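Local coordinates for (S)-ureidoglycine aminohydrolase (Escherichia coli, PDB 1RC6), which catalyses the manganese-dependent hydrolysis of (S)-ureidoglycine to (S)-ureidoglycolate and ammonia, the second stereospecific hydrolysis step of allantoin degradation, at residues 49-54 / 59-64; 74-79 / 131-136; 210-213 / 218-221; 18-21 / 27-30; 90-95 / 101-106. All coordinates share one frame; numbering follows the deposited sequence.

Interaction 1: residues 49-54 / 59-64; sequences ILSTPK and FVDYLV
D61 reaches across from strand 60-67 to hold the chain at L50 and S51 just as it leaves strand 46-49. Its side chain starts at CB, which packs beside L131 O on the neighbouring strand. With chi1 at 52°, CG sits between the backbone N and the carbonyl carbon, and this brings the carboxylate to S51, whose CB lies 3.9 Å from D61 CG. At the tip the two oxygens part company. OD2 accepts a hydrogen bond from the S51 amide, with S51 N 2.6 Å from D61 OD2 and nearly on the line of its C-O bond, and it also lies against L50 CB. OD1 is hydrogen-bonded to the hydroxyl of Y227, which binds S51 OG as well, so both carboxylate oxygens are engaged.

The backbone of D61 adds a second grip: L50 N donates to D61 O over 2.9 Å with an N-H...O angle of 162°, while the return bond from D61 N to S51 O is weak. Next to it, V60 CA lies 3.2 Å from S51 O in a CA-H...O contact. The F59 ring meets S51 obliquely, F59 CE2 being 3.5 Å from S51 CB. I49 and Y62 form an antiparallel non-hydrogen-bonded pair and point the same way, with I49 CG1 3.9 Å from Y62 CD2.

Strand 60-67 lies between strands 46-49 and 127-135 in the sheet of the N-terminal cupin domain, while F59 stacks on Y132 and L50, S51 and F59 lean on strand 227-230.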
# COMPACT_ATOMS: atom_id res chain seq x y z
N ILE A 49 9.50 6.33 -3.49
CA ILE A 49 9.48 5.78 -2.14
C ILE A 49 8.56 6.60 -1.23
O ILE A 49 8.56 7.83 -1.29
CB ILE A 49 10.90 5.78 -1.56
CG1 ILE A 49 11.79 4.89 -2.42
CG2 ILE A 49 10.88 5.32 -0.14
CD1 ILE A 49 13.27 5.09 -2.14
N LEU A 50 7.78 5.92 -0.39
CA LEU A 50 6.85 6.58 0.52
C LEU A 50 7.29 6.43 1.97
O LEU A 50 8.19 7.12 2.41
CB LEU A 50 5.45 6.00 0.31
CG LEU A 50 5.02 6.14 -1.16
CD1 LEU A 50 3.65 5.53 -1.37
CD2 LEU A 50 5.00 7.60 -1.55
N SER A 51 6.67 5.54 2.72
CA SER A 51 7.09 5.36 4.10
C SER A 51 8.45 4.65 4.18
O SER A 51 8.79 3.82 3.34
CB SER A 51 6.03 4.55 4.86
OG SER A 51 4.79 5.24 4.90
N THR A 52 9.23 4.99 5.20
CA THR A 52 10.54 4.39 5.43
C THR A 52 10.79 4.50 6.93
O THR A 52 10.12 5.26 7.61
CB THR A 52 11.68 5.14 4.72
OG1 THR A 52 11.82 6.44 5.31
CG2 THR A 52 11.40 5.30 3.24
N PRO A 53 11.76 3.74 7.46
CA PRO A 53 12.04 3.81 8.90
C PRO A 53 12.37 5.23 9.33
O PRO A 53 12.05 5.64 10.45
CB PRO A 53 13.23 2.88 9.05
CG PRO A 53 12.91 1.81 8.06
CD PRO A 53 12.49 2.63 6.85
N LYS A 54 13.01 5.98 8.44
CA LYS A 54 13.39 7.35 8.75
C LYS A 54 12.15 8.19 9.01
O LYS A 54 12.24 9.30 9.53
CB LYS A 54 14.21 7.94 7.60
CG LYS A 54 15.10 9.08 8.05
CD LYS A 54 16.27 9.31 7.10
CE LYS A 54 17.30 10.24 7.72
NZ LYS A 54 16.75 11.59 8.06
N PHE A 59 8.53 -0.48 7.88
CA PHE A 59 8.39 -1.05 6.55
C PHE A 59 8.77 0.02 5.55
O PHE A 59 9.02 1.17 5.92
CB PHE A 59 6.94 -1.47 6.28
CG PHE A 59 5.93 -0.36 6.45
CD1 PHE A 59 5.34 -0.11 7.70
CD2 PHE A 59 5.55 0.44 5.38
CE1 PHE A 59 4.40 0.91 7.86
CE2 PHE A 59 4.62 1.47 5.53
CZ PHE A 59 4.04 1.69 6.77
N VAL A 60 8.83 -0.35 4.28
CA VAL A 60 9.13 0.61 3.23
C VAL A 60 8.11 0.31 2.17
O VAL A 60 7.95 -0.84 1.80
CB VAL A 60 10.50 0.40 2.59
CG1 VAL A 60 10.73 1.49 1.57
CG2 VAL A 60 11.60 0.41 3.65
N ASP A 61 7.38 1.32 1.71
CA ASP A 61 6.41 1.06 0.65
C ASP A 61 6.65 2.01 -0.51
O ASP A 61 7.33 3.03 -0.36
CB ASP A 61 4.97 1.12 1.18
CG ASP A 61 4.66 2.38 1.94
OD1 ASP A 61 3.56 2.44 2.51
OD2 ASP A 61 5.51 3.30 1.96
N TYR A 62 6.13 1.65 -1.68
CA TYR A 62 6.36 2.45 -2.88
C TYR A 62 5.16 2.61 -3.77
O TYR A 62 4.17 1.88 -3.68
CB TYR A 62 7.43 1.82 -3.77
CG TYR A 62 8.61 1.15 -3.10
CD1 TYR A 62 8.43 0.10 -2.20
CD2 TYR A 62 9.91 1.56 -3.38
CE1 TYR A 62 9.52 -0.53 -1.59
CE2 TYR A 62 11.01 0.94 -2.78
CZ TYR A 62 10.81 -0.10 -1.89
OH TYR A 62 11.91 -0.70 -1.32
N LEU A 63 5.27 3.58 -4.66
CA LEU A 63 4.26 3.84 -5.66
C LEU A 63 5.12 3.81 -6.93
O LEU A 63 6.11 4.53 -7.02
CB LEU A 63 3.64 5.20 -5.46
CG LEU A 63 2.43 5.53 -6.34
CD1 LEU A 63 1.79 6.81 -5.81
CD2 LEU A 63 2.86 5.72 -7.80
N VAL A 64 4.76 2.97 -7.88
CA VAL A 64 5.56 2.87 -9.09
C VAL A 64 4.71 2.84 -10.35
O VAL A 64 3.85 1.96 -10.51
CB VAL A 64 6.44 1.60 -9.07
CG1 VAL A 64 7.42 1.62 -10.23
CG2 VAL A 64 7.18 1.49 -7.74

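Interaction 2: residues 74-79 / 131-136; sequences QGFGGE and LYKRRY
F76 packs its ring from the loop before strand 81-89 onto L131 and K133 of strand 127-135, closing over a sheet of the N-terminal cupin barrel. The tight part is at L131. Its CD1 sits over the centre of one ring face, a CH-pi contact with L131 CD1 4.2 Å from the F76 centroid and only 9° off the ring normal. The other methyl of the same leucine, CD2, lies closer to the rim, 3.8 Å from F76 CE2. Because F76 CG is anti to the backbone N (chi1 177°), the ring projects from the loop toward the strand and meets the leucine coming from the opposite direction. T83 touches F76 as well, and L131 also packs on L85 and Y62.

The K133 side is smaller and partly exposed to solvent. The lysine crosses the phenyl group obliquely with its aliphatic part: K133 CB is 3.9 Å from F76 CZ, and K133 CD is 4.1 Å from F76 CZ, while the extended chain carries the ammonium group onward. Y132 points away from F76, so its contribution here is through the backbone: Y132 O lies in the plane of the F76 ring, at its edge, 3.9 Å from F76 CE2.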
# COMPACT_ATOMS: atom_id res chain seq x y z
N GLN A 74 15.02 -7.97 -11.95
CA GLN A 74 16.10 -8.41 -11.10
C GLN A 74 15.65 -9.18 -9.87
O GLN A 74 16.38 -10.03 -9.38
CB GLN A 74 16.92 -7.21 -10.67
CG GLN A 74 17.95 -7.50 -9.60
CD GLN A 74 18.76 -6.27 -9.26
OE1 GLN A 74 19.34 -5.63 -10.15
NE2 GLN A 74 18.81 -5.92 -7.97
N GLY A 75 14.46 -8.89 -9.38
CA GLY A 75 13.99 -9.57 -8.19
C GLY A 75 13.87 -8.56 -7.07
O GLY A 75 14.88 -8.03 -6.59
N PHE A 76 12.64 -8.30 -6.64
CA PHE A 76 12.37 -7.32 -5.61
C PHE A 76 12.66 -7.71 -4.17
O PHE A 76 13.34 -6.97 -3.44
CB PHE A 76 10.91 -6.84 -5.72
CG PHE A 76 10.51 -5.86 -4.65
CD1 PHE A 76 11.28 -4.73 -4.39
CD2 PHE A 76 9.35 -6.06 -3.91
CE1 PHE A 76 10.91 -3.82 -3.41
CE2 PHE A 76 8.96 -5.16 -2.92
CZ PHE A 76 9.74 -4.03 -2.67
N GLY A 77 12.15 -8.85 -3.73
CA GLY A 77 12.37 -9.25 -2.34
C GLY A 77 13.74 -9.11 -1.65
O GLY A 77 14.42 -8.10 -1.75
N GLY A 78 14.12 -10.16 -0.92
CA GLY A 78 15.38 -10.17 -0.19
C GLY A 78 15.27 -11.16 0.97
O GLY A 78 14.17 -11.52 1.37
N GLU A 79 16.41 -11.60 1.51
CA GLU A 79 16.38 -12.56 2.61
C GLU A 79 15.68 -12.03 3.86
O GLU A 79 15.95 -10.93 4.32
CB GLU A 79 17.81 -13.00 2.98
CG GLU A 79 18.42 -14.00 2.00
CD GLU A 79 17.57 -15.26 1.87
OE1 GLU A 79 17.37 -15.95 2.89
OE2 GLU A 79 17.11 -15.57 0.74
N LEU A 131 3.83 -0.89 -4.07
CA LEU A 131 4.74 -1.87 -3.50
C LEU A 131 4.95 -1.71 -2.02
O LEU A 131 4.88 -0.60 -1.51
CB LEU A 131 6.10 -1.80 -4.18
CG LEU A 131 6.27 -2.68 -5.41
CD1 LEU A 131 7.67 -2.48 -5.95
CD2 LEU A 131 6.02 -4.16 -5.06
N TYR A 132 5.24 -2.82 -1.36
CA TYR A 132 5.43 -2.82 0.08
C TYR A 132 6.36 -3.94 0.51
O TYR A 132 6.32 -5.03 -0.04
CB TYR A 132 4.07 -2.99 0.75
CG TYR A 132 4.11 -3.12 2.26
CD1 TYR A 132 4.46 -4.31 2.88
CD2 TYR A 132 3.74 -2.04 3.07
CE1 TYR A 132 4.43 -4.43 4.27
CE2 TYR A 132 3.72 -2.15 4.46
CZ TYR A 132 4.06 -3.35 5.05
OH TYR A 132 3.97 -3.48 6.42
N LYS A 133 7.20 -3.65 1.49
CA LYS A 133 8.11 -4.67 2.00
C LYS A 133 8.40 -4.40 3.46
O LYS A 133 8.38 -3.26 3.90
CB LYS A 133 9.42 -4.67 1.21
CG LYS A 133 10.30 -3.45 1.47
CD LYS A 133 11.70 -3.61 0.88
CE LYS A 133 12.54 -2.38 1.12
NZ LYS A 133 13.93 -2.53 0.61
N ARG A 134 8.67 -5.46 4.22
CA ARG A 134 9.01 -5.34 5.63
C ARG A 134 9.83 -6.57 6.02
O ARG A 134 9.88 -7.54 5.27
CB ARG A 134 7.76 -5.28 6.52
CG ARG A 134 7.02 -6.58 6.65
CD ARG A 134 5.81 -6.46 7.57
NE ARG A 134 6.17 -6.13 8.94
CZ ARG A 134 5.91 -4.95 9.51
NH1 ARG A 134 5.28 -4.00 8.82
NH2 ARG A 134 6.28 -4.71 10.76
N ARG A 135 10.48 -6.51 7.17
CA ARG A 135 11.27 -7.63 7.63
C ARG A 135 10.34 -8.58 8.39
O ARG A 135 9.80 -8.24 9.45
CB ARG A 135 12.42 -7.13 8.51
CG ARG A 135 13.38 -8.21 8.95
CD ARG A 135 14.82 -7.69 8.98
NE ARG A 135 14.98 -6.49 9.80
CZ ARG A 135 16.11 -5.79 9.90
NH1 ARG A 135 17.19 -6.16 9.22
NH2 ARG A 135 16.16 -4.71 10.67
N TYR A 136 10.14 -9.76 7.83
CA TYR A 136 9.27 -10.75 8.43
C TYR A 136 9.69 -11.27 9.81
O TYR A 136 10.88 -11.47 10.08
CB TYR A 136 9.12 -11.93 7.48
CG TYR A 136 8.31 -13.06 8.05
CD1 TYR A 136 8.93 -14.18 8.60
CD2 TYR A 136 6.92 -12.99 8.08
CE1 TYR A 136 8.18 -15.21 9.17
CE2 TYR A 136 6.16 -14.01 8.65
CZ TYR A 136 6.79 -15.12 9.19
OH TYR A 136 6.03 -16.13 9.74

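Interaction 3: residues 210-213 / 218-221; sequences QGVY and NWIP
W219, which follows N218 into strand 219-223, meets Y213 with its backbone and V212 with its side chain. Its CA lies 3.3 Å from Y213 O in a CA-H...O contact. V212 CG1, trans to the main-chain nitrogen (chi1 179°), meets the indole at its edge, near the ring plane, with W219 CE3 as its nearest atom; the two side chains cross at about a right angle, and both touch Y239 of strand 234-240.

I220 is the hydrogen-bonded partner of Y213 in this antiparallel beta hairpin, part of a sheet of the C-terminal cupin domain in which 219-223 is an edge strand and 210-214 lies between it and strand 234-240. I220 N donates to Y213 O over 2.9 Å, and Y213 N returns an almost straight bond of 3.1 Å to I220 O, at 176°. The Y213 side chain lies close to Y249 and Q236, which probably bind substrate, as inferred from relatives.

P221 follows as the non-hydrogen-bonded partner of V212, their CA atoms 4.5 Å apart and their side chains on the sheet face opposite to that of Y213 and I220. P221 CA approaches G211 O at 3.7 Å, and its ring packs against L15 and R18.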
# COMPACT_ATOMS: atom_id res chain seq x y z
N GLN A 210 -12.82 10.73 -3.06
CA GLN A 210 -12.34 11.89 -2.35
C GLN A 210 -13.02 11.90 -1.00
O GLN A 210 -14.20 11.58 -0.89
CB GLN A 210 -12.71 13.15 -3.13
CG GLN A 210 -12.59 14.43 -2.35
CD GLN A 210 -12.99 15.63 -3.18
OE1 GLN A 210 -14.07 15.65 -3.77
NE2 GLN A 210 -12.12 16.65 -3.22
N GLY A 211 -12.28 12.25 0.04
CA GLY A 211 -12.87 12.28 1.35
C GLY A 211 -12.13 13.25 2.24
O GLY A 211 -11.33 14.04 1.76
N VAL A 212 -12.41 13.19 3.53
CA VAL A 212 -11.74 14.06 4.48
C VAL A 212 -11.26 13.22 5.65
O VAL A 212 -12.01 12.42 6.23
CB VAL A 212 -12.68 15.17 4.98
CG1 VAL A 212 -11.96 16.04 5.99
CG2 VAL A 212 -13.13 16.01 3.80
N TYR A 213 -9.99 13.40 6.00
CA TYR A 213 -9.38 12.67 7.09
C TYR A 213 -9.15 13.58 8.27
O TYR A 213 -9.06 14.79 8.12
CB TYR A 213 -8.04 12.09 6.64
CG TYR A 213 -7.99 10.58 6.62
CD1 TYR A 213 -8.83 9.85 5.78
CD2 TYR A 213 -7.09 9.89 7.42
CE1 TYR A 213 -8.77 8.45 5.74
CE2 TYR A 213 -7.03 8.50 7.40
CZ TYR A 213 -7.87 7.79 6.56
OH TYR A 213 -7.80 6.41 6.54
N ASN A 218 -6.77 17.55 13.02
CA ASN A 218 -7.01 18.53 11.96
C ASN A 218 -7.55 17.87 10.72
O ASN A 218 -7.06 16.82 10.28
CB ASN A 218 -5.72 19.29 11.64
CG ASN A 218 -5.34 20.27 12.75
OD1 ASN A 218 -6.03 21.26 12.98
ND2 ASN A 218 -4.23 19.98 13.44
N TRP A 219 -8.58 18.47 10.15
CA TRP A 219 -9.19 17.93 8.96
C TRP A 219 -8.34 18.24 7.74
O TRP A 219 -7.87 19.37 7.57
CB TRP A 219 -10.60 18.49 8.78
CG TRP A 219 -11.47 18.17 9.93
CD1 TRP A 219 -11.63 18.91 11.06
CD2 TRP A 219 -12.28 17.01 10.09
NE1 TRP A 219 -12.48 18.27 11.92
CE2 TRP A 219 -12.90 17.10 11.35
CE3 TRP A 219 -12.54 15.89 9.28
CZ2 TRP A 219 -13.77 16.12 11.83
CZ3 TRP A 219 -13.41 14.91 9.76
CH2 TRP A 219 -14.01 15.03 11.02
N ILE A 220 -8.13 17.24 6.90
CA ILE A 220 -7.34 17.41 5.71
C ILE A 220 -8.03 16.77 4.53
O ILE A 220 -8.28 15.57 4.52
CB ILE A 220 -5.94 16.75 5.84
CG1 ILE A 220 -5.18 17.35 7.02
CG2 ILE A 220 -5.15 16.96 4.55
CD1 ILE A 220 -4.82 18.82 6.84
N PRO A 221 -8.37 17.57 3.52
CA PRO A 221 -9.02 16.91 2.39
C PRO A 221 -8.04 15.88 1.82
O PRO A 221 -6.84 16.14 1.67
CB PRO A 221 -9.32 18.07 1.43
CG PRO A 221 -8.31 19.12 1.80
CD PRO A 221 -8.23 19.02 3.30

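Interaction 4: residues 18-21 / 27-30; sequences RAIV and ALLT
The guanidinium of R18 is approached obliquely by two residues of the 27-30 segment: the L28 methyl CD1 lies 4.1 Å from R18 NH1, and T30 OG1 is a more distant neighbour. Bonds outside the pair fix the flat group, since NE donates to L15 O and NH1 forms a salt bridge with D226. The arginine chain bends at chi3 (-69°) to present its end to these partners, and R18 also packs on K223 of strand 219-223.

L28 is the main side chain of the 27-30 segment in this contact. Its CG is anti to the backbone N (chi1 177°), which directs the side chain to R18, where L28 CD1 lies 3.5 Å from R18 O. L28 CB meets I20 CG2 at 3.5 Å, the two side chains crossing at about a right angle. L28 N donates a hydrogen bond to I20 O, 2.7 Å long with an N-H...O angle of 160°. Around it lie two CA-H...O contacts: A19 CA to L28 O at 3.1 Å, and A27 CA to I20 O at 3.3 Å. On the face that carries V21 and A27, V21 CG2 touches the A27 methyl group CB at 4.0 Å and, more loosely, an L29 methyl.

A27 and L29 hydrogen-bond in turn through their backbones to F229 and Y227, which places strand 20-21 outermost in a sheet built mainly from C-terminal strands. The arrangement is a short, loosely bonded beta hairpin through which the N-terminal part of the chain joins the C-terminal half of a two-domain cupin.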
# COMPACT_ATOMS: atom_id res chain seq x y z
N ARG A 18 -0.54 20.14 0.34
CA ARG A 18 -1.13 19.59 1.55
C ARG A 18 -0.15 18.66 2.29
O ARG A 18 -0.38 18.26 3.43
CB ARG A 18 -2.43 18.85 1.21
CG ARG A 18 -3.56 19.79 0.83
CD ARG A 18 -4.83 19.05 0.44
NE ARG A 18 -4.70 18.34 -0.82
CZ ARG A 18 -4.49 17.04 -0.94
NH1 ARG A 18 -4.39 16.27 0.15
NH2 ARG A 18 -4.37 16.49 -2.14
N ALA A 19 0.97 18.36 1.62
CA ALA A 19 2.01 17.50 2.18
C ALA A 19 2.48 17.97 3.56
O ALA A 19 3.31 18.87 3.67
CB ALA A 19 3.20 17.44 1.21
N ILE A 20 1.95 17.34 4.61
CA ILE A 20 2.32 17.68 5.98
C ILE A 20 2.99 16.50 6.65
O ILE A 20 2.75 15.35 6.28
CB ILE A 20 1.08 18.05 6.80
CG1 ILE A 20 1.44 18.17 8.28
CG2 ILE A 20 -0.01 17.00 6.61
CD1 ILE A 20 2.52 19.22 8.59
N VAL A 21 3.83 16.78 7.64
CA VAL A 21 4.54 15.73 8.36
C VAL A 21 4.58 15.95 9.87
O VAL A 21 4.63 17.08 10.34
CB VAL A 21 5.98 15.60 7.85
CG1 VAL A 21 6.80 14.69 8.76
CG2 VAL A 21 5.97 15.06 6.42
N ALA A 27 1.90 11.53 8.50
CA ALA A 27 2.43 12.29 7.38
C ALA A 27 1.50 12.15 6.20
O ALA A 27 1.03 11.05 5.91
CB ALA A 27 3.80 11.77 7.00
N LEU A 28 1.21 13.25 5.54
CA LEU A 28 0.36 13.23 4.36
C LEU A 28 1.32 13.53 3.23
O LEU A 28 1.97 14.56 3.22
CB LEU A 28 -0.73 14.30 4.46
CG LEU A 28 -1.71 14.51 3.29
CD1 LEU A 28 -0.97 15.11 2.11
CD2 LEU A 28 -2.35 13.21 2.89
N LEU A 29 1.42 12.60 2.30
CA LEU A 29 2.31 12.75 1.16
C LEU A 29 1.52 12.73 -0.12
O LEU A 29 0.53 12.01 -0.23
CB LEU A 29 3.33 11.61 1.14
CG LEU A 29 4.66 11.76 1.88
CD1 LEU A 29 4.53 12.62 3.12
CD2 LEU A 29 5.14 10.37 2.24
N THR A 30 1.97 13.50 -1.09
CA THR A 30 1.31 13.56 -2.38
C THR A 30 2.33 13.17 -3.43
O THR A 30 2.86 14.04 -4.12
CB THR A 30 0.81 14.97 -2.69
OG1 THR A 30 -0.08 15.41 -1.65
CG2 THR A 30 0.10 14.99 -4.04

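Interaction 5: residues 90-95 / 101-106; sequences GNITAK and FALSEG
Strands 91-95 and 101-104 run antiparallel, their axes 4.8 Å apart at closest approach and their directions 153° apart. Two hydrogen-bonded pairs hold them. In the first, I92 N donates to L103 O over 2.9 Å, and L103 N returns a more bent bond to I92 O. In the second, A94 N to F101 O and F101 N to A94 O both measure 2.9 Å. Between them T93 and A102 form a non-hydrogen-bonded pair, with T93 CA 3.4 Å from F101 O.

This is a beta hairpin of the N-terminal cupin domain, and strand 118-121 continues its sheet on the far side of strand 91-96. One face carries I92, A94, F101 and L103. There I92 CG1 lies between the backbone N and the carbonyl carbon (chi1 73°), a placement that brings it 3.8 Å from L103 CB; the two side chains cross at a slant. The L103 methyl CD1 spans two residues, meeting A94 CB at 4.0 Å as well as I92 CD1. I92 and L103 then pack on V87 of strand 81-89, while F101 touches S148 and L146.

The other face holds N91, T93, A102 and S104. Here N91 ND2 comes 3.4 Å from S104 CB, and Q123 packs beside N91.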
# COMPACT_ATOMS: atom_id res chain seq x y z
N GLY A 90 -4.08 -0.92 -14.83
CA GLY A 90 -3.31 -1.45 -15.93
C GLY A 90 -3.18 -2.95 -15.85
O GLY A 90 -4.02 -3.61 -15.25
N ASN A 91 -2.12 -3.47 -16.44
CA ASN A 91 -1.88 -4.91 -16.45
C ASN A 91 -0.42 -5.19 -16.42
O ASN A 91 0.33 -4.64 -17.23
CB ASN A 91 -2.47 -5.55 -17.71
CG ASN A 91 -3.96 -5.74 -17.61
OD1 ASN A 91 -4.71 -4.78 -17.74
ND2 ASN A 91 -4.39 -6.98 -17.36
N ILE A 92 -0.02 -6.07 -15.51
CA ILE A 92 1.38 -6.43 -15.38
C ILE A 92 1.53 -7.94 -15.33
O ILE A 92 0.55 -8.68 -15.28
CB ILE A 92 1.99 -5.85 -14.07
CG1 ILE A 92 1.46 -6.62 -12.87
CG2 ILE A 92 1.62 -4.39 -13.92
CD1 ILE A 92 2.48 -6.73 -11.77
N THR A 93 2.77 -8.38 -15.34
CA THR A 93 3.08 -9.79 -15.30
C THR A 93 4.09 -9.98 -14.19
O THR A 93 5.24 -9.56 -14.29
CB THR A 93 3.69 -10.27 -16.64
OG1 THR A 93 2.71 -10.12 -17.67
CG2 THR A 93 4.11 -11.73 -16.56
N ALA A 94 3.65 -10.59 -13.10
CA ALA A 94 4.52 -10.81 -11.97
C ALA A 94 5.03 -12.24 -11.98
O ALA A 94 4.40 -13.13 -12.55
CB ALA A 94 3.77 -10.54 -10.68
N LYS A 95 6.16 -12.44 -11.33
CA LYS A 95 6.75 -13.76 -11.24
C LYS A 95 7.40 -13.99 -9.89
O LYS A 95 8.11 -13.14 -9.38
CB LYS A 95 7.77 -13.96 -12.36
CG LYS A 95 7.15 -13.99 -13.75
CD LYS A 95 8.18 -14.36 -14.83
CE LYS A 95 7.49 -14.62 -16.16
NZ LYS A 95 8.42 -15.22 -17.15
N PHE A 101 2.00 -14.70 -12.87
CA PHE A 101 0.67 -14.17 -12.61
C PHE A 101 0.36 -12.99 -13.53
O PHE A 101 1.17 -12.07 -13.67
CB PHE A 101 0.54 -13.73 -11.15
CG PHE A 101 1.01 -14.77 -10.17
CD1 PHE A 101 2.35 -14.92 -9.87
CD2 PHE A 101 0.09 -15.62 -9.55
CE1 PHE A 101 2.79 -15.90 -8.97
CE2 PHE A 101 0.50 -16.59 -8.66
CZ PHE A 101 1.86 -16.73 -8.36
N ALA A 102 -0.80 -13.03 -14.17
CA ALA A 102 -1.22 -11.97 -15.06
C ALA A 102 -2.14 -11.11 -14.20
O ALA A 102 -3.32 -11.43 -14.04
CB ALA A 102 -1.97 -12.54 -16.26
N LEU A 103 -1.59 -10.03 -13.66
CA LEU A 103 -2.37 -9.16 -12.80
C LEU A 103 -2.98 -7.97 -13.51
O LEU A 103 -2.30 -7.23 -14.23
CB LEU A 103 -1.49 -8.70 -11.64
CG LEU A 103 -0.85 -9.85 -10.86
CD1 LEU A 103 0.12 -9.29 -9.82
CD2 LEU A 103 -1.93 -10.69 -10.20
N SER A 104 -4.27 -7.78 -13.30
CA SER A 104 -5.00 -6.67 -13.88
C SER A 104 -5.35 -5.77 -12.69
O SER A 104 -4.95 -6.06 -11.56
CB SER A 104 -6.28 -7.16 -14.55
OG SER A 104 -7.24 -7.55 -13.56
N GLU A 105 -6.09 -4.70 -12.93
CA GLU A 105 -6.45 -3.82 -11.84
C GLU A 105 -6.98 -4.64 -10.66
O GLU A 105 -7.74 -5.59 -10.85
CB GLU A 105 -7.50 -2.80 -12.26
CG GLU A 105 -7.93 -1.92 -11.10
CD GLU A 105 -8.95 -0.90 -11.49
OE1 GLU A 105 -8.65 -0.09 -12.40
OE2 GLU A 105 -10.04 -0.90 -10.89
N GLY A 106 -6.57 -4.27 -9.45
CA GLY A 106 -7.02 -5.01 -8.29
C GLY A 106 -6.24 -6.29 -8.07
O GLY A 106 -6.38 -6.94 -7.04

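From the N terminus, interaction 4 closes the first hairpin and adds it to the sheet holding strand 227-230 of the C-terminal half. Interaction 1 then closes the loop between strands 46-49 and 60-67. Interaction 2 closes a much longer excursion, from 74-79 to 131-136, which contains the hairpin of interaction 5; interaction 3 closes a separate hairpin late in the chain. No two contacts cross. Interactions 1 and 2 meet through neighbouring strands 60-67 and 127-135, and interactions 3 and 4 touch where P221 meets R18. Interactions 2 and 5 lie across the chain's centre from interaction 3, one cupin domain from the other.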